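Local structure of protein yahD a copper inducible hydrolase (3OG9) at residues E77-D80 against E81-W85; Q192-Q195 against E196-L199. The protein is a copper-inducible alpha/beta hydrolase that binds D-malate in what is probably its active-site pocket and probably acts as a hydrolase. One frame throughout, in Å; residues are numbered along the deposited sequence.

Contact 1: residues E77-D80 against E81-W85; sequences ESLD and EETDW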
loop_
_atom_site.group_PDB
_atom_site.type_symbol
_atom_site.label_atom_id
_atom_site.label_comp_id
_atom_site.label_asym_id
_atom_site.label_seq_id
_atom_site.Cartn_x
_atom_site.Cartn_y
_atom_site.Cartn_z
ATOM N N GLU A 77 4.566 4.048 17.375
ATOM C CA GLU A 77 5.712 3.194 17.709
ATOM C C GLU A 77 5.619 1.839 17.000
ATOM O O GLU A 77 6.612 1.356 16.434
ATOM C CB GLU A 77 5.876 3.033 19.218
ATOM C CG GLU A 77 6.536 4.275 19.866
ATOM C CD GLU A 77 6.927 4.077 21.342
ATOM O OE1 GLU A 77 6.876 2.938 21.860
ATOM O OE2 GLU A 77 7.287 5.086 21.982
ATOM N N SER A 78 4.427 1.246 17.021
ATOM C CA SER A 78 4.179 -0.009 16.317
ATOM C C SER A 78 4.375 0.189 14.831
ATOM O O SER A 78 5.026 -0.636 14.199
ATOM C CB SER A 78 2.777 -0.548 16.597
ATOM O OG SER A 78 2.499 -1.741 15.874
ATOM N N LEU A 79 3.804 1.262 14.285
ATOM C CA LEU A 79 3.942 1.561 12.858
ATOM C C LEU A 79 5.407 1.596 12.504
ATOM O O LEU A 79 5.836 1.016 11.515
ATOM C CB LEU A 79 3.232 2.886 12.478
ATOM C CG LEU A 79 3.417 3.396 11.041
ATOM C CD1 LEU A 79 2.830 2.407 10.032
ATOM C CD2 LEU A 79 2.879 4.826 10.852
ATOM N N ASP A 80 6.199 2.268 13.331
ATOM C CA ASP A 80 7.634 2.400 13.031
ATOM C C ASP A 80 8.338 1.037 13.107
ATOM O O ASP A 80 9.091 0.680 12.194
ATOM C CB ASP A 80 8.278 3.432 13.977
ATOM C CG ASP A 80 9.752 3.673 13.656
ATOM O OD1 ASP A 80 10.105 3.844 12.455
ATOM O OD2 ASP A 80 10.541 3.647 14.621
ATOM N N GLU A 81 8.044 0.251 14.148
ATOM C CA GLU A 81 8.682 -1.061 14.314
ATOM C C GLU A 81 8.316 -2.020 13.163
ATOM O O GLU A 81 9.182 -2.719 12.613
ATOM C CB GLU A 81 8.327 -1.686 15.665
ATOM C CG GLU A 81 8.943 -0.940 16.846
ATOM C CD GLU A 81 8.138 -1.106 18.147
ATOM O OE1 GLU A 81 7.339 -2.065 18.259
ATOM O OE2 GLU A 81 8.306 -0.266 19.063
ATOM N N GLU A 82 7.036 -2.038 12.788
ATOM C CA GLU A 82 6.560 -3.022 11.795
ATOM C C GLU A 82 7.005 -2.629 10.401
ATOM O O GLU A 82 7.292 -3.504 9.563
ATOM C CB GLU A 82 5.043 -3.184 11.835
ATOM C CG GLU A 82 4.537 -3.816 13.138
ATOM C CD GLU A 82 5.119 -5.205 13.367
ATOM O OE1 GLU A 82 5.106 -6.063 12.450
ATOM O OE2 GLU A 82 5.628 -5.434 14.479
ATOM N N THR A 83 7.097 -1.329 10.148
ATOM C CA THR A 83 7.626 -0.907 8.840
ATOM C C THR A 83 9.143 -1.165 8.689
ATOM O O THR A 83 9.608 -1.446 7.586
ATOM C CB THR A 83 7.248 0.507 8.439
ATOM O OG1 THR A 83 7.690 1.446 9.423
ATOM C CG2 THR A 83 5.702 0.617 8.229
ATOM N N ASP A 84 9.894 -1.116 9.787
ATOM C CA ASP A 84 11.315 -1.553 9.754
ATOM C C ASP A 84 11.369 -3.032 9.439
ATOM O O ASP A 84 12.171 -3.486 8.597
ATOM C CB ASP A 84 12.027 -1.290 11.070
ATOM C CG ASP A 84 12.422 0.169 11.249
ATOM O OD1 ASP A 84 12.257 0.987 10.324
ATOM O OD2 ASP A 84 12.872 0.490 12.348
ATOM N N TRP A 85 10.496 -3.793 10.094
ATOM C CA TRP A 85 10.429 -5.229 9.869
ATOM C C TRP A 85 10.045 -5.543 8.423
ATOM O O TRP A 85 10.706 -6.350 7.757
ATOM C CB TRP A 85 9.433 -5.912 10.822
ATOM C CG TRP A 85 9.250 -7.355 10.383
ATOM C CD1 TRP A 85 10.104 -8.390 10.599
ATOM C CD2 TRP A 85 8.188 -7.866 9.579
ATOM N NE1 TRP A 85 9.609 -9.547 10.019
ATOM C CE2 TRP A 85 8.436 -9.241 9.380
ATOM C CE3 TRP A 85 7.023 -7.303 9.042
ATOM C CZ2 TRP A 85 7.573 -10.052 8.660
ATOM C CZ3 TRP A 85 6.167 -8.113 8.329
ATOM C CH2 TRP A 85 6.456 -9.475 8.136
#
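From Glu77 to Asp84 the backbone winds through the first turns of helix 76-97 in this alpha/beta hydrolase, each carbonyl of 77-80 taken up by the amide four residues on. Glu82 N to Ser78 O, at 2.8 Å, is among the straightest of these bonds, the N-H pointing at the oxygen with an angle of 162°. Leu79 O has two neighbours from Thr83: the backbone N donates to it at 3.0 Å, and OG1 lies 2.8 Å away, although the hydroxyl proton has another acceptor within reach. With chi1 at 58°, the threonine hydroxyl sits between its own N and carbonyl carbon, turned back over the preceding turn, and it also receives a hydrogen bond from Lys124 NZ. Outside both segments, Lys124 makes salt bridges to Asp80 OD1 and Asp84 OD1, which probably explains how two carboxylates one turn apart come so close, their OD1 atoms separated by 4.2 Å and their planes turned 69° from each other. Glu82 pairs with Arg51. On the buried side, facing helix 111-121, Leu79 rests against Asn118 and Thr83 against Val115 and Met119; within the turn, Leu79 CD1 touches Thr83 CG2 at 3.8 Å.

Contact 2: residues Q192-Q195 against E196-L199; sequences QLTQ and EEVL. Unlike the reference sequence in segment 192-195: Thr194 (reference Met).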
loop_
_atom_site.group_PDB
_atom_site.type_symbol
_atom_site.label_atom_id
_atom_site.label_comp_id
_atom_site.label_asym_id
_atom_site.label_seq_id
_atom_site.Cartn_x
_atom_site.Cartn_y
_atom_site.Cartn_z
ATOM N N GLN A 192 -15.240 0.368 0.700
ATOM C CA GLN A 192 -15.205 -0.897 -0.052
ATOM C C GLN A 192 -14.408 -0.813 -1.360
ATOM O O GLN A 192 -14.626 0.095 -2.168
ATOM C CB GLN A 192 -16.632 -1.299 -0.393
ATOM C CG GLN A 192 -16.795 -2.626 -1.116
ATOM C CD GLN A 192 -18.246 -3.092 -1.062
ATOM O OE1 GLN A 192 -19.052 -2.739 -1.924
ATOM N NE2 GLN A 192 -18.590 -3.845 -0.013
ATOM N N LEU A 193 -13.534 -1.788 -1.596
ATOM C CA LEU A 193 -12.839 -1.905 -2.877
ATOM C C LEU A 193 -13.814 -2.259 -4.030
ATOM O O LEU A 193 -14.558 -3.246 -3.952
ATOM C CB LEU A 193 -11.731 -2.946 -2.768
ATOM C CG LEU A 193 -10.832 -3.094 -4.009
ATOM C CD1 LEU A 193 -9.950 -1.863 -4.070
ATOM C CD2 LEU A 193 -9.988 -4.378 -3.934
ATOM N N THR A 194 -13.818 -1.468 -5.103
ATOM C CA THR A 194 -14.774 -1.691 -6.184
ATOM C C THR A 194 -14.109 -2.233 -7.436
ATOM O O THR A 194 -12.886 -1.997 -7.698
ATOM C CB THR A 194 -15.482 -0.381 -6.606
ATOM O OG1 THR A 194 -14.516 0.433 -7.267
ATOM C CG2 THR A 194 -16.058 0.366 -5.403
ATOM N N GLN A 195 -14.904 -2.965 -8.220
ATOM C CA GLN A 195 -14.429 -3.514 -9.499
ATOM C C GLN A 195 -13.944 -2.388 -10.399
ATOM O O GLN A 195 -12.989 -2.553 -11.161
ATOM C CB GLN A 195 -15.535 -4.356 -10.187
ATOM C CG GLN A 195 -15.825 -5.676 -9.375
ATOM C CD GLN A 195 -16.960 -6.580 -9.906
ATOM O OE1 GLN A 195 -17.951 -6.854 -9.200
ATOM N NE2 GLN A 195 -16.785 -7.092 -11.110
ATOM N N GLU A 196 -14.621 -1.249 -10.335
ATOM C CA GLU A 196 -14.317 -0.122 -11.222
ATOM C C GLU A 196 -12.983 0.519 -10.844
ATOM O O GLU A 196 -12.218 0.938 -11.721
ATOM C CB GLU A 196 -15.437 0.935 -11.185
ATOM C CG GLU A 196 -16.784 0.449 -11.775
ATOM C CD GLU A 196 -17.620 -0.456 -10.820
ATOM O OE1 GLU A 196 -17.252 -0.652 -9.631
ATOM O OE2 GLU A 196 -18.671 -0.974 -11.278
ATOM N N GLU A 197 -12.685 0.596 -9.554
ATOM C CA GLU A 197 -11.377 1.209 -9.227
ATOM C C GLU A 197 -10.216 0.308 -9.612
ATOM O O GLU A 197 -9.155 0.795 -9.984
ATOM C CB GLU A 197 -11.274 1.672 -7.769
ATOM C CG GLU A 197 -11.184 0.572 -6.727
ATOM C CD GLU A 197 -11.350 1.164 -5.315
ATOM O OE1 GLU A 197 -12.471 1.171 -4.789
ATOM O OE2 GLU A 197 -10.361 1.684 -4.764
ATOM N N VAL A 198 -10.419 -1.003 -9.523
ATOM C CA VAL A 198 -9.413 -1.961 -9.989
ATOM C C VAL A 198 -9.150 -1.892 -11.519
ATOM O O VAL A 198 -7.978 -1.917 -11.974
ATOM C CB VAL A 198 -9.747 -3.379 -9.506
ATOM C CG1 VAL A 198 -8.831 -4.419 -10.155
ATOM C CG2 VAL A 198 -9.658 -3.408 -8.005
ATOM N N LEU A 199 -10.213 -1.788 -12.308
ATOM C CA LEU A 199 -10.030 -1.549 -13.751
ATOM C C LEU A 199 -9.334 -0.209 -14.055
ATOM O O LEU A 199 -8.538 -0.121 -15.003
ATOM C CB LEU A 199 -11.352 -1.681 -14.518
ATOM C CG LEU A 199 -11.942 -3.102 -14.482
ATOM C CD1 LEU A 199 -13.211 -3.179 -15.347
ATOM C CD2 LEU A 199 -10.921 -4.128 -14.972
#
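A capping box opens helix 195-208, the last helix of the alpha/beta hydrolase fold, with Thr194 as N-cap and Glu197 as its reciprocal partner. Thr194 OG1 accepts the N-H of Glu197 at 2.9 Å, and Glu197 OE1 returns the favour by accepting Thr194 N at 3.0 Å, approached from above the carboxylate plane, 39° out of it. The return bond depends on the glutamate's first torsion: chi1 of 71° sets CG between the backbone N and carbonyl carbon, and the extended chain then runs back across the threonine. Thr194 differs from the reference sequence, where a methionine stands. The first turn continues with Val198 N donating to Thr194 O at 3.2 Å and Leu199 N to Gln195 O. Glu197 is buried, and its carboxylate has further partners, OE1 bonding His134 NE2 and OE2 bonding Ser155 OG. Were Glu197 cut back to an alanine, Thr194 N would probably lose its side-chain acceptor, His134 and Ser155 their carboxylate partner, and a gap would open beside Leu193 CD1. Phe133 of strand 129-133 packs on Leu193, Glu197 and Val198. Leu193 crosses the glutamate obliquely, its CD1 lying 3.6 Å from Glu197 CD.

Overall arrangement
Contact 1 comes first along the chain, in helix 76-97, and contact 2 follows near the end, where the loop after strand 181-186 runs into helix 195-208. Their centres are 29 Å apart, on opposite sides of the chain's centre, and their nearest atoms about 20 Å; they do not touch. Both belong to the helices packed around the central mixed sheet, contact 1 through helix 111-121, which follows strand 105-109, and contact 2 directly on strands 129-133 and 181-186. The malate pocket has a neighbour in each: the side chain of Leu79 is about 8 Å from the bound malate, and Gln192 directly follows His191, a malate-binding residue and probable member of a Ser-His-Asp triad.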